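Beta-N-acetylhexosaminidase (Beutenbergia cavernae, PDB 5BU9) probably hydrolyses terminal non-reducing N-acetyl-D-hexosamine residues from N-acetyl-beta-D-hexosaminides, as a member of glycoside hydrolase family 3. Local coordinates at residues A[39-53]-A[75-89]. Residues are numbered along the deposited sequence; the frame is centred on the assembly and turned at random.
Sequences NVFLAGRSNAGVDAT and LVATDQEGGNVQVLR
The hydroxyl of Thr-78 takes over from the backbone where the parallel pairing of 39-43 with 75-78 ends: OG1 donates to Leu-42 O at 2.8 Å, its chi1 of -173° setting it anti to the backbone N. Before that point the strands are joined by bonds that include Val-40 N to Leu-75 O and Leu-42 N to Ala-77 O, both 2.9 Å. Beyond it the chains part and meet again, with backbone bonds from Ser-46 N to Val-87 O, 2.7 Å and nearly straight (171°), and from Arg-89 N to Ser-46 O. Between these sites, Val-87 sets both methyls against Gly-44 O, CG2 at 3.2 Å. Arg-45 crosses Val-87 at about a right angle; its NH2 is tied back to Gly-44 O, and one water links that nitrogen to Asp-79 OD2. The Asp-79 carboxylate meets the Phe-41 ring at its edge, CG 3.7 Å from CZ, with the two planes 73° apart. Replacing Phe-41 with alanine is likely to open a gap beside Asp-79 and leave its carboxylate less confined on that side. Asp-79 OD1 also binds a glycerol, probably from the crystallisation liquor, which may mark a pocket at the C-terminal end of these barrel strands. Within the TIM-barrel-type domain, strand 15-20 pairs with the other edge of 39-43, Met-16 touches Phe-41 and Ala-77, and helix 50-61 packs on Val-40, Leu-42 and Val-76.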
ATOM      1  N   ASN A  39      -8.427   5.765   7.078  1.00 31.50           N
ATOM      2  CA  ASN A  39      -8.021   5.707   5.689  1.00 27.42           C
ATOM      3  C   ASN A  39      -8.892   4.709   4.949  1.00 39.34           C
ATOM      4  O   ASN A  39      -9.342   3.740   5.541  1.00 33.33           O
ATOM      5  CB  ASN A  39      -6.554   5.306   5.557  1.00 28.31           C
ATOM      6  CG  ASN A  39      -5.649   6.078   6.496  1.00 31.43           C
ATOM      7  OD1 ASN A  39      -5.379   7.254   6.284  1.00 30.00           O
ATOM      8  ND2 ASN A  39      -5.175   5.410   7.548  1.00 29.49           N
ATOM      9  N   VAL A  40      -9.112   4.947   3.652  1.00 35.82           N
ATOM     10  CA  VAL A  40      -9.908   4.048   2.841  1.00 34.33           C
ATOM     11  C   VAL A  40      -9.216   3.694   1.532  1.00 33.85           C
ATOM     12  O   VAL A  40      -8.280   4.353   1.084  1.00 35.04           O
ATOM     13  CB  VAL A  40     -11.303   4.630   2.572  1.00 30.95           C
ATOM     14  CG1 VAL A  40     -12.061   4.787   3.868  1.00 28.18           C
ATOM     15  CG2 VAL A  40     -11.184   5.960   1.891  1.00 28.15           C
ATOM     16  N   PHE A  41      -9.703   2.623   0.934  1.00 27.18           N
ATOM     17  CA  PHE A  41      -9.140   2.092  -0.274  1.00 34.68           C
ATOM     18  C   PHE A  41     -10.295   1.700  -1.191  1.00 42.60           C
ATOM     19  O   PHE A  41     -11.185   0.973  -0.779  1.00 29.66           O
ATOM     20  CB  PHE A  41      -8.254   0.879   0.030  1.00 27.44           C
ATOM     21  CG  PHE A  41      -7.839   0.131  -1.184  1.00 36.85           C
ATOM     22  CD1 PHE A  41      -6.740   0.541  -1.923  1.00 31.33           C
ATOM     23  CD2 PHE A  41      -8.564  -0.973  -1.621  1.00 30.84           C
ATOM     24  CE1 PHE A  41      -6.361  -0.157  -3.080  1.00 32.64           C
ATOM     25  CE2 PHE A  41      -8.188  -1.678  -2.759  1.00 49.20           C
ATOM     26  CZ  PHE A  41      -7.080  -1.256  -3.495  1.00 30.80           C
ATOM     27  N   LEU A  42     -10.288   2.161  -2.431  1.00 37.95           N
ATOM     28  CA  LEU A  42     -11.336   1.761  -3.393  1.00 31.63           C
ATOM     29  C   LEU A  42     -10.923   0.516  -4.171  1.00 42.23           C
ATOM     30  O   LEU A  42      -9.916   0.547  -4.892  1.00 36.75           O
ATOM     31  CB  LEU A  42     -11.644   2.918  -4.352  1.00 33.53           C
ATOM     32  CG  LEU A  42     -12.665   3.930  -3.828  1.00 32.45           C
ATOM     33  CD1 LEU A  42     -12.158   4.718  -2.678  1.00 36.67           C
ATOM     34  CD2 LEU A  42     -13.104   4.863  -4.952  1.00 33.47           C
ATOM     35  N   ALA A  43     -11.698  -0.567  -4.030  1.00 30.58           N
ATOM     36  CA  ALA A  43     -11.302  -1.897  -4.510  1.00 33.17           C
ATOM     37  C   ALA A  43     -12.075  -2.317  -5.742  1.00 34.83           C
ATOM     38  O   ALA A  43     -13.118  -1.747  -6.042  1.00 35.22           O
ATOM     39  CB  ALA A  43     -11.500  -2.939  -3.430  1.00 30.96           C
ATOM     40  N   GLY A  44     -11.573  -3.343  -6.423  1.00 35.43           N
ATOM     41  CA  GLY A  44     -12.249  -3.939  -7.568  1.00 34.29           C
ATOM     42  C   GLY A  44     -11.878  -3.378  -8.928  1.00 34.70           C
ATOM     43  O   GLY A  44     -10.719  -3.061  -9.170  1.00 47.81           O
ATOM     44  N   ARG A  45     -12.853  -3.289  -9.829  1.00 35.59           N
ATOM     45  CA  ARG A  45     -12.677  -2.654 -11.142  1.00 39.86           C
ATOM     46  C   ARG A  45     -13.967  -1.875 -11.346  1.00 53.98           C
ATOM     47  O   ARG A  45     -15.065  -2.430 -11.356  1.00 64.65           O
ATOM     48  CB  ARG A  45     -12.409  -3.661 -12.307  1.00 40.33           C
ATOM     49  CG  ARG A  45     -11.127  -4.584 -12.153  1.00 51.04           C
ATOM     50  CD  ARG A  45      -9.766  -3.820 -12.110  1.00 59.15           C
ATOM     51  NE  ARG A  45      -8.590  -4.708 -12.035  1.00 49.31           N
ATOM     52  CZ  ARG A  45      -7.902  -5.026 -10.922  1.00 78.75           C
ATOM     53  NH1 ARG A  45      -6.868  -5.871 -10.992  1.00 39.43           N
ATOM     54  NH2 ARG A  45      -8.225  -4.526  -9.728  1.00 36.33           N
ATOM     55  N   SER A  46     -13.822  -0.565 -11.411  1.00 56.86           N
ATOM     56  CA  SER A  46     -14.944   0.314 -11.644  1.00 52.62           C
ATOM     57  C   SER A  46     -14.824   0.977 -12.995  1.00 54.28           C
ATOM     58  O   SER A  46     -13.745   1.418 -13.398  1.00 45.59           O
ATOM     59  CB  SER A  46     -15.032   1.377 -10.567  1.00 64.65           C
ATOM     60  OG  SER A  46     -16.087   2.252 -10.883  1.00 44.63           O
ATOM     61  N   ASN A  47     -15.948   1.048 -13.687  1.00 38.17           N
ATOM     62  CA  ASN A  47     -16.032   1.698 -14.986  1.00 38.96           C
ATOM     63  C   ASN A  47     -16.923   2.925 -14.878  1.00 57.68           C
ATOM     64  O   ASN A  47     -17.356   3.474 -15.891  1.00 42.01           O
ATOM     65  CB  ASN A  47     -16.605   0.732 -16.023  1.00 60.06           C
ATOM     66  CG  ASN A  47     -16.129   1.017 -17.424  1.00 78.49           C
ATOM     67  OD1 ASN A  47     -14.928   1.192 -17.654  1.00 84.71           O
ATOM     68  ND2 ASN A  47     -17.071   1.039 -18.387  1.00 76.50           N
ATOM     69  N   ALA A  48     -17.228   3.346 -13.656  1.00 38.25           N
ATOM     70  CA  ALA A  48     -18.262   4.362 -13.489  1.00 55.35           C
ATOM     71  C   ALA A  48     -17.763   5.737 -13.956  1.00 39.19           C
ATOM     72  O   ALA A  48     -18.545   6.547 -14.431  1.00 43.18           O
ATOM     73  CB  ALA A  48     -18.733   4.415 -12.055  1.00 45.39           C
ATOM     74  N   GLY A  49     -16.462   5.966 -13.872  1.00 41.44           N
ATOM     75  CA  GLY A  49     -15.890   7.230 -14.299  1.00 45.77           C
ATOM     76  C   GLY A  49     -15.570   8.196 -13.168  1.00 37.94           C
ATOM     77  O   GLY A  49     -15.873   7.930 -11.998  1.00 45.20           O
ATOM     78  N   VAL A  50     -14.975   9.330 -13.528  1.00 41.69           N
ATOM     79  CA  VAL A  50     -14.423  10.271 -12.552  1.00 47.18           C
ATOM     80  C   VAL A  50     -15.482  10.855 -11.617  1.00 44.57           C
ATOM     81  O   VAL A  50     -15.337  10.780 -10.398  1.00 43.56           O
ATOM     82  CB  VAL A  50     -13.659  11.398 -13.264  1.00 46.29           C
ATOM     83  CG1 VAL A  50     -13.387  12.521 -12.300  1.00 41.25           C
ATOM     84  CG2 VAL A  50     -12.347  10.866 -13.812  1.00 48.46           C
ATOM     85  N   ASP A  51     -16.546  11.421 -12.182  1.00 40.22           N
ATOM     86  CA  ASP A  51     -17.620  12.012 -11.380  1.00 51.55           C
ATOM     87  C   ASP A  51     -18.289  11.002 -10.442  1.00 50.29           C
ATOM     88  O   ASP A  51     -18.545  11.313  -9.284  1.00 51.31           O
ATOM     89  CB  ASP A  51     -18.698  12.658 -12.283  1.00 44.87           C
ATOM     90  CG  ASP A  51     -18.195  13.897 -13.020  1.00 59.88           C
ATOM     91  OD1 ASP A  51     -17.447  14.709 -12.420  1.00 80.34           O
ATOM     92  OD2 ASP A  51     -18.552  14.052 -14.211  1.00 68.61           O
ATOM     93  N   ALA A  52     -18.595   9.803 -10.934  1.00 40.47           N
ATOM     94  CA  ALA A  52     -19.250   8.808 -10.088  1.00 47.85           C
ATOM     95  C   ALA A  52     -18.339   8.387  -8.939  1.00 37.31           C
ATOM     96  O   ALA A  52     -18.807   8.180  -7.816  1.00 52.01           O
ATOM     97  CB  ALA A  52     -19.656   7.610 -10.891  1.00 48.59           C
ATOM     98  N   THR A  53     -17.043   8.283  -9.223  1.00 41.50           N
ATOM     99  CA  THR A  53     -16.058   7.943  -8.196  1.00 42.48           C
ATOM    100  C   THR A  53     -15.933   9.087  -7.179  1.00 48.39           C
ATOM    101  O   THR A  53     -15.884   8.847  -5.988  1.00 41.67           O
ATOM    102  CB  THR A  53     -14.695   7.635  -8.813  1.00 42.96           C
ATOM    103  OG1 THR A  53     -14.835   6.548  -9.733  1.00 47.55           O
ATOM    104  CG2 THR A  53     -13.649   7.268  -7.721  1.00 32.81           C
ATOM    105  N   LEU A  75      -6.742   9.395   4.065  1.00 33.16           N
ATOM    106  CA  LEU A  75      -6.001   8.952   2.903  1.00 35.68           C
ATOM    107  C   LEU A  75      -7.018   8.133   2.072  1.00 38.69           C
ATOM    108  O   LEU A  75      -7.705   7.227   2.590  1.00 32.66           O
ATOM    109  CB  LEU A  75      -4.766   8.126   3.294  1.00 27.77           C
ATOM    110  CG  LEU A  75      -3.599   8.971   3.804  1.00 32.47           C
ATOM    111  CD1 LEU A  75      -2.549   8.108   4.479  1.00 30.56           C
ATOM    112  CD2 LEU A  75      -2.957   9.780   2.672  1.00 29.63           C
ATOM    113  N   VAL A  76      -7.169   8.506   0.805  1.00 39.69           N
ATOM    114  CA  VAL A  76      -8.082   7.816  -0.094  1.00 30.75           C
ATOM    115  C   VAL A  76      -7.234   7.202  -1.200  1.00 35.29           C
ATOM    116  O   VAL A  76      -6.690   7.910  -2.055  1.00 47.37           O
ATOM    117  CB  VAL A  76      -9.145   8.764  -0.685  1.00 39.43           C
ATOM    118  CG1 VAL A  76     -10.145   7.964  -1.448  1.00 28.67           C
ATOM    119  CG2 VAL A  76      -9.810   9.592   0.394  1.00 29.32           C
ATOM    120  N   ALA A  77      -7.105   5.890  -1.160  1.00 29.41           N
ATOM    121  CA  ALA A  77      -6.189   5.184  -2.027  1.00 33.09           C
ATOM    122  C   ALA A  77      -6.937   4.335  -3.000  1.00 38.96           C
ATOM    123  O   ALA A  77      -8.077   3.944  -2.728  1.00 32.69           O
ATOM    124  CB  ALA A  77      -5.253   4.287  -1.187  1.00 26.89           C
ATOM    125  N   THR A  78      -6.298   4.009  -4.119  1.00 31.95           N
ATOM    126  CA  THR A  78      -6.777   2.901  -4.947  1.00 30.89           C
ATOM    127  C   THR A  78      -5.561   2.267  -5.630  1.00 26.80           C
ATOM    128  O   THR A  78      -4.432   2.733  -5.462  1.00 31.32           O
ATOM    129  CB  THR A  78      -7.857   3.338  -5.991  1.00 30.00           C
ATOM    130  OG1 THR A  78      -8.376   2.179  -6.639  1.00 36.61           O
ATOM    131  CG2 THR A  78      -7.268   4.232  -7.048  1.00 29.18           C
ATOM    132  N   ASP A  79      -5.796   1.187  -6.358  1.00 28.18           N
ATOM    133  CA  ASP A  79      -4.766   0.523  -7.165  1.00 26.18           C
ATOM    134  C   ASP A  79      -4.785   1.007  -8.601  1.00 32.34           C
ATOM    135  O   ASP A  79      -5.488   0.393  -9.434  1.00 35.21           O
ATOM    136  CB  ASP A  79      -4.973  -1.003  -7.199  1.00 30.95           C
ATOM    137  CG  ASP A  79      -4.344  -1.728  -6.010  1.00 39.75           C
ATOM    138  OD1 ASP A  79      -3.659  -1.093  -5.167  1.00 53.14           O
ATOM    139  OD2 ASP A  79      -4.541  -2.960  -5.933  1.00 48.69           O
ATOM    140  N   GLN A  80      -4.018   2.060  -8.919  1.00 31.80           N
ATOM    141  CA  GLN A  80      -4.028   2.580 -10.293  1.00 36.42           C
ATOM    142  C   GLN A  80      -2.620   2.436 -10.886  1.00 44.36           C
ATOM    143  O   GLN A  80      -1.931   3.413 -11.089  1.00 32.17           O
ATOM    144  CB  GLN A  80      -4.518   4.039 -10.335  1.00 30.49           C
ATOM    145  CG  GLN A  80      -4.979   4.538 -11.738  1.00 38.42           C
ATOM    146  CD  GLN A  80      -6.426   4.151 -12.096  1.00 52.92           C
ATOM    147  OE1 GLN A  80      -6.933   3.146 -11.624  1.00 34.28           O
ATOM    148  NE2 GLN A  80      -7.093   4.969 -12.915  1.00 33.79           N
ATOM    149  N   GLU A  81      -2.193   1.204 -11.142  1.00 31.51           N
ATOM    150  CA  GLU A  81      -0.867   0.948 -11.730  1.00 34.72           C
ATOM    151  C   GLU A  81      -0.895   1.142 -13.227  1.00 43.47           C
ATOM    152  O   GLU A  81       0.065   1.644 -13.809  1.00 44.48           O
ATOM    153  CB  GLU A  81      -0.373  -0.485 -11.439  1.00 30.76           C
ATOM    154  CG  GLU A  81      -0.203  -0.845  -9.954  1.00 32.83           C
ATOM    155  CD  GLU A  81       0.014  -2.339  -9.742  1.00 45.17           C
ATOM    156  OE1 GLU A  81       0.533  -3.035 -10.642  1.00 35.16           O
ATOM    157  OE2 GLU A  81      -0.375  -2.839  -8.678  1.00 30.94           O
ATOM    158  N   GLY A  82      -2.006   0.721 -13.839  1.00 31.72           N
ATOM    159  CA  GLY A  82      -2.087   0.563 -15.283  1.00 37.03           C
ATOM    160  C   GLY A  82      -2.184  -0.895 -15.730  1.00 33.02           C
ATOM    161  O   GLY A  82      -1.844  -1.818 -14.968  1.00 39.70           O
ATOM    162  N   GLY A  83      -2.678  -1.101 -16.955  1.00 38.45           N
ATOM    163  CA  GLY A  83      -2.719  -2.423 -17.550  1.00 41.65           C
ATOM    164  C   GLY A  83      -3.670  -3.375 -16.832  1.00 39.46           C
ATOM    165  O   GLY A  83      -4.871  -3.124 -16.740  1.00 39.26           O
ATOM    166  N   ASN A  84      -3.137  -4.476 -16.326  1.00 34.28           N
ATOM    167  CA  ASN A  84      -3.947  -5.468 -15.617  1.00 37.69           C
ATOM    168  C   ASN A  84      -4.369  -4.995 -14.223  1.00 43.71           C
ATOM    169  O   ASN A  84      -5.180  -5.648 -13.580  1.00 38.88           O
ATOM    170  CB  ASN A  84      -3.180  -6.794 -15.522  1.00 36.65           C
ATOM    171  CG  ASN A  84      -3.075  -7.491 -16.878  1.00 45.22           C
ATOM    172  OD1 ASN A  84      -4.066  -7.673 -17.564  1.00 49.70           O
ATOM    173  ND2 ASN A  84      -1.869  -7.850 -17.272  1.00 34.47           N
ATOM    174  N   VAL A  85      -3.827  -3.876 -13.749  1.00 33.70           N
ATOM    175  CA  VAL A  85      -4.226  -3.355 -12.432  1.00 36.26           C
ATOM    176  C   VAL A  85      -4.604  -1.873 -12.545  1.00 33.47           C
ATOM    177  O   VAL A  85      -3.778  -0.964 -12.366  1.00 43.36           O
ATOM    178  CB  VAL A  85      -3.116  -3.558 -11.357  1.00 31.13           C
ATOM    179  CG1 VAL A  85      -3.584  -3.013  -9.987  1.00 26.53           C
ATOM    180  CG2 VAL A  85      -2.732  -5.056 -11.209  1.00 28.26           C
ATOM    181  N   GLN A  86      -5.861  -1.632 -12.872  1.00 37.08           N
ATOM    182  CA  GLN A  86      -6.360  -0.268 -12.960  1.00 31.79           C
ATOM    183  C   GLN A  86      -7.775  -0.295 -12.405  1.00 42.83           C
ATOM    184  O   GLN A  86      -8.708  -0.696 -13.102  1.00 34.62           O
ATOM    185  CB  GLN A  86      -6.325   0.265 -14.411  1.00 32.74           C
ATOM    186  CG  GLN A  86      -6.709   1.771 -14.505  1.00 33.65           C
ATOM    187  CD  GLN A  86      -6.751   2.310 -15.917  1.00 39.61           C
ATOM    188  OE1 GLN A  86      -6.043   1.827 -16.801  1.00 42.52           O
ATOM    189  NE2 GLN A  86      -7.588   3.335 -16.139  1.00 38.05           N
ATOM    190  N   VAL A  87      -7.938   0.070 -11.137  1.00 41.20           N
ATOM    191  CA  VAL A  87      -9.241  -0.073 -10.520  1.00 32.32           C
ATOM    192  C   VAL A  87     -10.218   0.926 -11.153  1.00 35.65           C
ATOM    193  O   VAL A  87     -11.385   0.620 -11.349  1.00 44.83           O
ATOM    194  CB  VAL A  87      -9.179   0.130  -9.004  1.00 30.20           C
ATOM    195  CG1 VAL A  87     -10.610   0.276  -8.452  1.00 29.84           C
ATOM    196  CG2 VAL A  87      -8.408  -1.032  -8.311  1.00 30.07           C
ATOM    197  N   LEU A  88      -9.738   2.124 -11.466  1.00 37.25           N
ATOM    198  CA  LEU A  88     -10.641   3.191 -11.890  1.00 32.77           C
ATOM    199  C   LEU A  88     -10.536   3.411 -13.393  1.00 34.67           C
ATOM    200  O   LEU A  88      -9.497   3.841 -13.925  1.00 34.83           O
ATOM    201  CB  LEU A  88     -10.344   4.482 -11.114  1.00 32.60           C
ATOM    202  CG  LEU A  88     -10.582   4.350  -9.597  1.00 36.79           C
ATOM    203  CD1 LEU A  88     -10.188   5.624  -8.855  1.00 31.27           C
ATOM    204  CD2 LEU A  88     -12.039   3.958  -9.283  1.00 31.30           C
ATOM    205  N   ARG A  89     -11.635   3.131 -14.066  1.00 37.41           N
ATOM    206  CA  ARG A  89     -11.678   3.174 -15.514  1.00 41.16           C
ATOM    207  C   ARG A  89     -12.960   3.863 -15.937  1.00 47.40           C
ATOM    208  O   ARG A  89     -13.829   4.086 -15.102  1.00 43.24           O
ATOM    209  CB  ARG A  89     -11.588   1.748 -16.089  1.00 40.95           C
ATOM    210  CG  ARG A  89     -10.817   1.646 -17.401  1.00100.26           C
ATOM    211  CD  ARG A  89     -11.019   0.299 -18.060  1.00 94.07           C
ATOM    212  NE  ARG A  89     -10.755  -0.785 -17.117  1.00 99.78           N
ATOM    213  CZ  ARG A  89      -9.536  -1.229 -16.813  1.00106.24           C
ATOM    214  NH1 ARG A  89      -9.379  -2.238 -15.940  1.00 43.68           N
ATOM    215  NH2 ARG A  89      -8.475  -0.665 -17.396  1.00 84.98           N
TER
HETATM  216  O   HOH W   1      -6.772  -4.332  -7.039  1.00 40.33           O
HETATM  217  O   HOH W   2      -8.174  -6.108 -14.618  1.00 41.52           O
HETATM  218  O   HOH W   3     -14.454   4.602 -12.494  1.00 35.99           O